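PDB 6KD0: vibralactone Cyclase from Boreostereum vibrans, which catalyses the cyclization that forms the fused bicyclic beta-lactone of vibralactone, using an alpha/beta-hydrolase fold. Local coordinates for residues Y69-P72 with N77-V80; D133-P138 with S142-K147; L153-A156 with S162-A165. One frame throughout, in Å; residues are numbered along the deposited sequence.

Interaction 1 (Y69-P72 with N77-V80); sequences YYIP and NMHV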
loop_
_atom_site.group_PDB
_atom_site.type_symbol
_atom_site.label_atom_id
_atom_site.label_comp_id
_atom_site.label_asym_id
_atom_site.label_seq_id
_atom_site.Cartn_x
_atom_site.Cartn_y
_atom_site.Cartn_z
ATOM N N TYR A 69 13.371 8.403 -13.163
ATOM C CA TYR A 69 13.682 9.766 -12.799
ATOM C C TYR A 69 14.420 9.769 -11.471
ATOM O O TYR A 69 14.345 8.819 -10.683
ATOM C CB TYR A 69 12.418 10.617 -12.673
ATOM C CG TYR A 69 11.658 10.814 -13.952
ATOM C CD1 TYR A 69 10.694 9.906 -14.345
ATOM C CD2 TYR A 69 11.898 11.914 -14.758
ATOM C CE1 TYR A 69 9.969 10.089 -15.503
ATOM C CE2 TYR A 69 11.190 12.111 -15.935
ATOM C CZ TYR A 69 10.228 11.188 -16.304
ATOM O OH TYR A 69 9.505 11.350 -17.456
ATOM N N TYR A 70 15.073 10.894 -11.213
ATOM C CA TYR A 70 15.783 11.161 -9.971
ATOM C C TYR A 70 15.333 12.546 -9.525
ATOM O O TYR A 70 15.672 13.533 -10.181
ATOM C CB TYR A 70 17.282 11.111 -10.235
ATOM C CG TYR A 70 18.142 10.681 -9.096
ATOM C CD1 TYR A 70 17.867 9.520 -8.385
ATOM C CD2 TYR A 70 19.280 11.412 -8.765
ATOM C CE1 TYR A 70 18.682 9.122 -7.338
ATOM C CE2 TYR A 70 20.108 11.023 -7.736
ATOM C CZ TYR A 70 19.803 9.883 -7.017
ATOM O OH TYR A 70 20.624 9.503 -5.983
ATOM N N ILE A 71 14.526 12.630 -8.465
ATOM C CA ILE A 71 13.875 13.898 -8.107
ATOM C C ILE A 71 14.385 14.421 -6.766
ATOM O O ILE A 71 14.791 13.626 -5.914
ATOM C CB ILE A 71 12.340 13.763 -8.104
ATOM C CG1 ILE A 71 11.851 12.934 -6.910
ATOM C CG2 ILE A 71 11.848 13.167 -9.420
ATOM C CD1 ILE A 71 10.352 13.002 -6.708
ATOM N N PRO A 72 14.403 15.734 -6.526
ATOM C CA PRO A 72 14.924 16.222 -5.243
ATOM C C PRO A 72 13.909 16.007 -4.130
ATOM O O PRO A 72 12.704 16.204 -4.321
ATOM C CB PRO A 72 15.157 17.713 -5.504
ATOM C CG PRO A 72 14.125 18.065 -6.508
ATOM C CD PRO A 72 13.974 16.845 -7.392
ATOM N N ASN A 77 18.252 13.022 -3.279
ATOM C CA ASN A 77 17.409 12.748 -4.439
ATOM C C ASN A 77 16.776 11.377 -4.253
ATOM O O ASN A 77 17.320 10.525 -3.553
ATOM C CB ASN A 77 18.197 12.740 -5.759
ATOM C CG ASN A 77 18.623 14.119 -6.228
ATOM O OD1 ASN A 77 17.902 15.103 -6.073
ATOM N ND2 ASN A 77 19.794 14.182 -6.857
ATOM N N MET A 78 15.634 11.164 -4.910
ATOM C CA MET A 78 14.843 9.952 -4.779
ATOM C C MET A 78 14.595 9.394 -6.170
ATOM O O MET A 78 14.248 10.149 -7.083
ATOM C CB MET A 78 13.495 10.231 -4.075
ATOM C CG MET A 78 12.565 9.041 -4.077
ATOM S SD MET A 78 11.072 9.208 -3.062
ATOM C CE MET A 78 10.219 10.525 -3.941
ATOM N N HIS A 79 14.797 8.091 -6.335
ATOM C CA HIS A 79 14.462 7.422 -7.586
ATOM C C HIS A 79 12.952 7.243 -7.722
ATOM O O HIS A 79 12.271 6.840 -6.770
ATOM C CB HIS A 79 15.161 6.065 -7.658
ATOM C CG HIS A 79 14.676 5.199 -8.780
ATOM N ND1 HIS A 79 14.231 3.910 -8.587
ATOM C CD2 HIS A 79 14.553 5.447 -10.106
ATOM C CE1 HIS A 79 13.871 3.393 -9.751
ATOM N NE2 HIS A 79 14.046 4.310 -10.688
ATOM N N VAL A 80 12.441 7.530 -8.916
ATOM C CA VAL A 80 11.037 7.395 -9.263
ATOM C C VAL A 80 10.974 6.613 -10.568
ATOM O O VAL A 80 11.739 6.894 -11.494
ATOM C CB VAL A 80 10.379 8.785 -9.438
ATOM C CG1 VAL A 80 9.002 8.650 -10.013
ATOM C CG2 VAL A 80 10.353 9.549 -8.116
#
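The ring of Tyr70 receives CB of Asn77 over one face, 3.2 Å above the ring plane and displaced toward the rim, while the ring of Tyr69 has Val80 O near its plane at the edge and the imidazole of His79 turns an edge to Tyr69 O. These groups belong to a beta hairpin made by strands 64-73 and 76-85, the antiparallel pair at one margin of the alpha/beta-hydrolase sheet. The Tyr70–Asn77 meeting is a CH-pi contact, with CB of Asn77 lying 21° off the normal to the Tyr70 ring. The Asn77 amide does not stack on the ring, since the two planes are 66° apart. Its OD1 reaches instead toward Pro72, 3.3 Å from Pro72 CA.

Four backbone hydrogen bonds fasten the ladder. Tyr69 and Val80 form one hydrogen-bonded pair, Ile71 and Met78 the next, each bonded in both directions; Tyr70–His79 and Pro72–Asn77 are non-hydrogen-bonded pairs. Met78 N to Ile71 O spans 2.8 Å, and Val80 N to Tyr69 O 2.9 Å.

His79 is anchored by its ring nitrogens, NE2 to Asp68 and ND1 to Asp133. Ile71, Met78 and Val80 share a sheet face with Tyr69 and form an apolar patch on it, with Trp155 of helix 144-158 packed on Ile71 and Val80. A bend near the end of the Met78 chain (chi3 66°) leaves its CE 3.7 Å from Ile71 CD1, and that same Ile71 CD1 lies 3.7 Å from Val80 CG2.

Interaction 2 (D133-P138 with S142-K147); sequences DYRLTP and SPTGAK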
loop_
_atom_site.group_PDB
_atom_site.type_symbol
_atom_site.label_atom_id
_atom_site.label_comp_id
_atom_site.label_asym_id
_atom_site.label_seq_id
_atom_site.Cartn_x
_atom_site.Cartn_y
_atom_site.Cartn_z
ATOM N N ASP A 133 11.094 5.281 -4.492
ATOM C CA ASP A 133 12.018 4.681 -3.531
ATOM C C ASP A 133 12.166 5.599 -2.316
ATOM O O ASP A 133 13.197 6.247 -2.103
ATOM C CB ASP A 133 13.368 4.419 -4.195
ATOM C CG ASP A 133 13.298 3.326 -5.256
ATOM O OD1 ASP A 133 12.273 2.610 -5.305
ATOM O OD2 ASP A 133 14.267 3.188 -6.036
ATOM N N TYR A 134 11.098 5.661 -1.515
ATOM C CA TYR A 134 11.125 6.482 -0.313
ATOM C C TYR A 134 12.162 5.948 0.671
ATOM O O TYR A 134 12.481 4.754 0.695
ATOM C CB TYR A 134 9.729 6.547 0.326
ATOM C CG TYR A 134 9.119 5.228 0.780
ATOM C CD1 TYR A 134 9.447 4.663 2.015
ATOM C CD2 TYR A 134 8.179 4.569 -0.018
ATOM C CE1 TYR A 134 8.871 3.448 2.435
ATOM C CE2 TYR A 134 7.584 3.370 0.393
ATOM C CZ TYR A 134 7.938 2.817 1.620
ATOM O OH TYR A 134 7.364 1.639 2.018
ATOM N N ARG A 135 12.706 6.842 1.494
ATOM C CA ARG A 135 13.785 6.437 2.389
ATOM C C ARG A 135 13.287 5.464 3.457
ATOM O O ARG A 135 12.159 5.575 3.951
ATOM C CB ARG A 135 14.438 7.670 3.015
ATOM C CG ARG A 135 15.600 8.181 2.173
ATOM C CD ARG A 135 16.146 9.497 2.709
ATOM N NE ARG A 135 15.249 10.608 2.414
ATOM C CZ ARG A 135 15.482 11.878 2.740
ATOM N NH1 ARG A 135 16.599 12.220 3.387
ATOM N NH2 ARG A 135 14.598 12.813 2.423
ATOM N N LEU A 136 14.136 4.496 3.802
ATOM C CA LEU A 136 13.792 3.414 4.715
ATOM C C LEU A 136 14.253 3.691 6.136
ATOM O O LEU A 136 15.257 4.371 6.367
ATOM C CB LEU A 136 14.426 2.097 4.259
ATOM C CG LEU A 136 14.019 1.670 2.841
ATOM C CD1 LEU A 136 14.726 0.378 2.462
ATOM C CD2 LEU A 136 12.513 1.527 2.761
ATOM N N THR A 137 13.509 3.121 7.089
ATOM C CA THR A 137 13.948 3.023 8.467
ATOM C C THR A 137 14.892 1.830 8.613
ATOM O O THR A 137 14.916 0.943 7.764
ATOM C CB THR A 137 12.740 2.849 9.397
ATOM O OG1 THR A 137 12.087 1.610 9.082
ATOM C CG2 THR A 137 11.755 4.016 9.236
ATOM N N PRO A 138 15.689 1.776 9.694
ATOM C CA PRO A 138 15.882 2.784 10.737
ATOM C C PRO A 138 16.862 3.879 10.361
ATOM O O PRO A 138 17.001 4.823 11.130
ATOM C CB PRO A 138 16.428 1.968 11.906
ATOM C CG PRO A 138 17.223 0.871 11.253
ATOM C CD PRO A 138 16.460 0.545 9.965
ATOM N N SER A 142 10.915 8.150 10.874
ATOM C CA SER A 142 9.659 8.818 10.544
ATOM C C SER A 142 9.706 10.260 11.051
ATOM O O SER A 142 10.159 10.498 12.169
ATOM C CB SER A 142 8.478 8.074 11.181
ATOM O OG SER A 142 7.266 8.829 11.088
ATOM N N PRO A 143 9.209 11.244 10.290
ATOM C CA PRO A 143 8.432 11.117 9.055
ATOM C C PRO A 143 9.211 11.281 7.756
ATOM O O PRO A 143 8.638 11.763 6.768
ATOM C CB PRO A 143 7.407 12.242 9.195
ATOM C CG PRO A 143 8.168 13.327 9.934
ATOM C CD PRO A 143 9.222 12.636 10.781
ATOM N N THR A 144 10.460 10.821 7.691
ATOM C CA THR A 144 11.219 11.005 6.455
ATOM C C THR A 144 10.588 10.244 5.301
ATOM O O THR A 144 10.420 10.788 4.205
ATOM C CB THR A 144 12.674 10.590 6.640
ATOM O OG1 THR A 144 13.241 11.429 7.650
ATOM C CG2 THR A 144 13.432 10.752 5.320
ATOM N N GLY A 145 10.224 8.983 5.531
ATOM C CA GLY A 145 9.601 8.205 4.469
ATOM C C GLY A 145 8.322 8.841 3.962
ATOM O O GLY A 145 8.107 8.961 2.747
ATOM N N ALA A 146 7.468 9.291 4.889
ATOM C CA ALA A 146 6.216 9.943 4.521
ATOM C C ALA A 146 6.464 11.223 3.729
ATOM O O ALA A 146 5.773 11.499 2.739
ATOM C CB ALA A 146 5.390 10.222 5.776
ATOM N N LYS A 147 7.447 12.024 4.152
ATOM C CA LYS A 147 7.757 13.243 3.419
ATOM C C LYS A 147 8.269 12.933 2.015
ATOM O O LYS A 147 7.926 13.644 1.069
ATOM C CB LYS A 147 8.755 14.093 4.204
ATOM C CG LYS A 147 8.123 14.792 5.421
ATOM C CD LYS A 147 9.104 15.791 6.053
ATOM C CE LYS A 147 8.528 16.428 7.315
ATOM N NZ LYS A 147 7.168 17.007 7.079
#
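Thr144 directs its CG2 anti to the backbone nitrogen and leaves OG1 beside that nitrogen (chi1 -61°), while Arg135 extends through chi2 and then folds at chi3 (-74°), a pair of choices that lays the guanidinium across the threonine methyl. CG2 of Thr144 sits over the centre of one face of the Arg135 group, 3.4 Å from its plane. NE and CZ of Arg135 are nearest, CZ being 3.5 Å from Thr144 CG2. The flat cation is thus backed by a methyl on this face, while its polar rim is engaged outside the two segments: NH2 forms a salt bridge with Asp148 and a hydrogen bond to Glu74 O. The threonine hydroxyl is likewise taken up, by Ser141 O.

One residue further along the helix, Gly145 lets the backbones approach closely. Its CA lies 5.0 Å from the CA of Arg135 and 3.7 Å from Arg135 O, with no side chain to hold the loop off. Tyr134 adds to the contact through its CB, 3.8 Å from Gly145 O, and its ring meets Gly145 CA obliquely. The Tyr134 ring also stacks on that of His102, and its OH is hydrogen-bonded to His102 O. Helix 144-158 starts here: Pro143, preceded by a cis peptide bond, is at the N-cap position, and Lys147 N bonds to Pro143 O at 2.9 Å.

In sequence, Asp133 to Pro138 resemble the Asp-Tyr-Arg-Leu-x-Pro segment of hormone-sensitive-lipase-like alpha/beta hydrolases, which is consistent with membership of that group. The loop joins strand 128-132 to helix 144-158, and the Tyr134 side chain touches a probable nucleophile elbow around Ser177, as expected for a segment bordering the catalytic centre of this fold.

Interaction 3 (L153-A156 with S162-A165); sequences LKWA and SFNA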
loop_
_atom_site.group_PDB
_atom_site.type_symbol
_atom_site.label_atom_id
_atom_site.label_comp_id
_atom_site.label_asym_id
_atom_site.label_seq_id
_atom_site.Cartn_x
_atom_site.Cartn_y
_atom_site.Cartn_z
ATOM N N LEU A 153 4.581 12.547 -4.688
ATOM C CA LEU A 153 3.203 12.784 -5.117
ATOM C C LEU A 153 3.081 14.162 -5.757
ATOM O O LEU A 153 2.433 14.320 -6.801
ATOM C CB LEU A 153 2.254 12.658 -3.922
ATOM C CG LEU A 153 0.747 12.751 -4.204
ATOM C CD1 LEU A 153 0.302 11.584 -5.082
ATOM C CD2 LEU A 153 -0.080 12.801 -2.912
ATOM N N LYS A 154 3.756 15.153 -5.162
ATOM C CA LYS A 154 3.755 16.493 -5.733
ATOM C C LYS A 154 4.451 16.504 -7.082
ATOM O O LYS A 154 3.959 17.121 -8.040
ATOM C CB LYS A 154 4.427 17.482 -4.780
ATOM C CG LYS A 154 3.604 17.857 -3.559
ATOM C CD LYS A 154 4.351 18.889 -2.697
ATOM C CE LYS A 154 4.379 20.253 -3.373
ATOM N NZ LYS A 154 5.162 21.266 -2.592
ATOM N N TRP A 155 5.591 15.820 -7.175
ATOM C CA TRP A 155 6.325 15.765 -8.430
ATOM C C TRP A 155 5.472 15.136 -9.522
ATOM O O TRP A 155 5.392 15.660 -10.638
ATOM C CB TRP A 155 7.627 14.982 -8.249
ATOM C CG TRP A 155 8.417 14.910 -9.510
ATOM C CD1 TRP A 155 9.357 15.803 -9.936
ATOM C CD2 TRP A 155 8.311 13.914 -10.539
ATOM N NE1 TRP A 155 9.850 15.423 -11.161
ATOM C CE2 TRP A 155 9.225 14.266 -11.554
ATOM C CE3 TRP A 155 7.535 12.764 -10.701
ATOM C CZ2 TRP A 155 9.388 13.501 -12.709
ATOM C CZ3 TRP A 155 7.699 12.002 -11.858
ATOM C CH2 TRP A 155 8.613 12.375 -12.841
ATOM N N ALA A 156 4.820 14.014 -9.208
ATOM C CA ALA A 156 4.025 13.301 -10.201
ATOM C C ALA A 156 2.845 14.138 -10.664
ATOM O O ALA A 156 2.520 14.151 -11.856
ATOM C CB ALA A 156 3.542 11.963 -9.638
ATOM N N SER A 162 4.913 15.154 -18.675
ATOM C CA SER A 162 6.190 14.694 -19.201
ATOM C C SER A 162 6.275 13.177 -19.303
ATOM O O SER A 162 7.154 12.680 -20.008
ATOM C CB SER A 162 7.332 15.253 -18.350
ATOM O OG SER A 162 7.417 14.569 -17.126
ATOM N N PHE A 163 5.366 12.420 -18.673
ATOM C CA PHE A 163 5.309 10.987 -18.954
ATOM C C PHE A 163 3.900 10.562 -19.378
ATOM O O PHE A 163 3.456 9.439 -19.091
ATOM C CB PHE A 163 5.842 10.164 -17.773
ATOM C CG PHE A 163 5.231 10.507 -16.440
ATOM C CD1 PHE A 163 4.118 9.833 -15.983
ATOM C CD2 PHE A 163 5.801 11.482 -15.627
ATOM C CE1 PHE A 163 3.550 10.138 -14.744
ATOM C CE2 PHE A 163 5.244 11.798 -14.400
ATOM C CZ PHE A 163 4.113 11.129 -13.957
ATOM N N ASN A 164 3.192 11.453 -20.092
ATOM C CA ASN A 164 1.922 11.152 -20.764
ATOM C C ASN A 164 0.771 10.921 -19.786
ATOM O O ASN A 164 -0.196 10.229 -20.115
ATOM C CB ASN A 164 2.046 9.938 -21.697
ATOM C CG ASN A 164 2.803 10.249 -22.964
ATOM O OD1 ASN A 164 4.027 10.294 -22.972
ATOM N ND2 ASN A 164 2.066 10.457 -24.055
ATOM N N ALA A 165 0.850 11.498 -18.589
ATOM C CA ALA A 165 -0.202 11.379 -17.592
ATOM C C ALA A 165 -0.922 12.712 -17.429
ATOM O O ALA A 165 -0.350 13.784 -17.666
ATOM C CB ALA A 165 0.360 10.926 -16.240
#
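Ala156 and Phe163 meet where helix 144-158 faces the loop that follows it, and the backbones stay apart, the nearest CA atoms, of Ala156 and Ala165, being 8.7 Å from each other. Side chains do the bridging. CG of Phe163 sits between its own backbone nitrogen and carbonyl carbon (chi1 51°), which carries the ring toward the helix, and Trp155 sends its six-membered ring out to meet it. The planes are only 11° from parallel, but a lateral offset puts the centroids 5.7 Å apart, so little of one ring lies over the other. The closest approach is oblique, Trp155 CZ3 to Phe163 CE2, 3.5 Å. Phe163 CZ continues toward the helix backbone, 4.0 Å from Ala156 O, and also approaches the Ala156 methyl. This is an apolar junction between a helix and its exit loop.

Around it, Tyr69 of strand 64-73 touches both aromatic residues, its ring inclined to that of Trp155. Phe163 packs on Thr82 and Ile84 of strand 76-85 and on Leu97 of strand 97-101, while Ala156 rests on Tyr99, so the helix and its exit loop are seated together against the sheet.

The three contacts follow one another along the chain, each closing before the next opens. Interaction 1, the edge hairpin, is the hub: its centre lies about 14 Å from that of interaction 2 and about 12 Å from that of interaction 3, and it touches both. The imidazole of His79 joins it to interaction 2, and Trp155 joins it to interaction 3. Interactions 2 and 3 do not touch, their centres being about 21 Å apart, but they share helix 144-158, one at its start and the other near its end. The hairpin is thereby joined at two places to an alpha/beta unit of the hydrolase core, with interaction 2 nearer the probable catalytic residues.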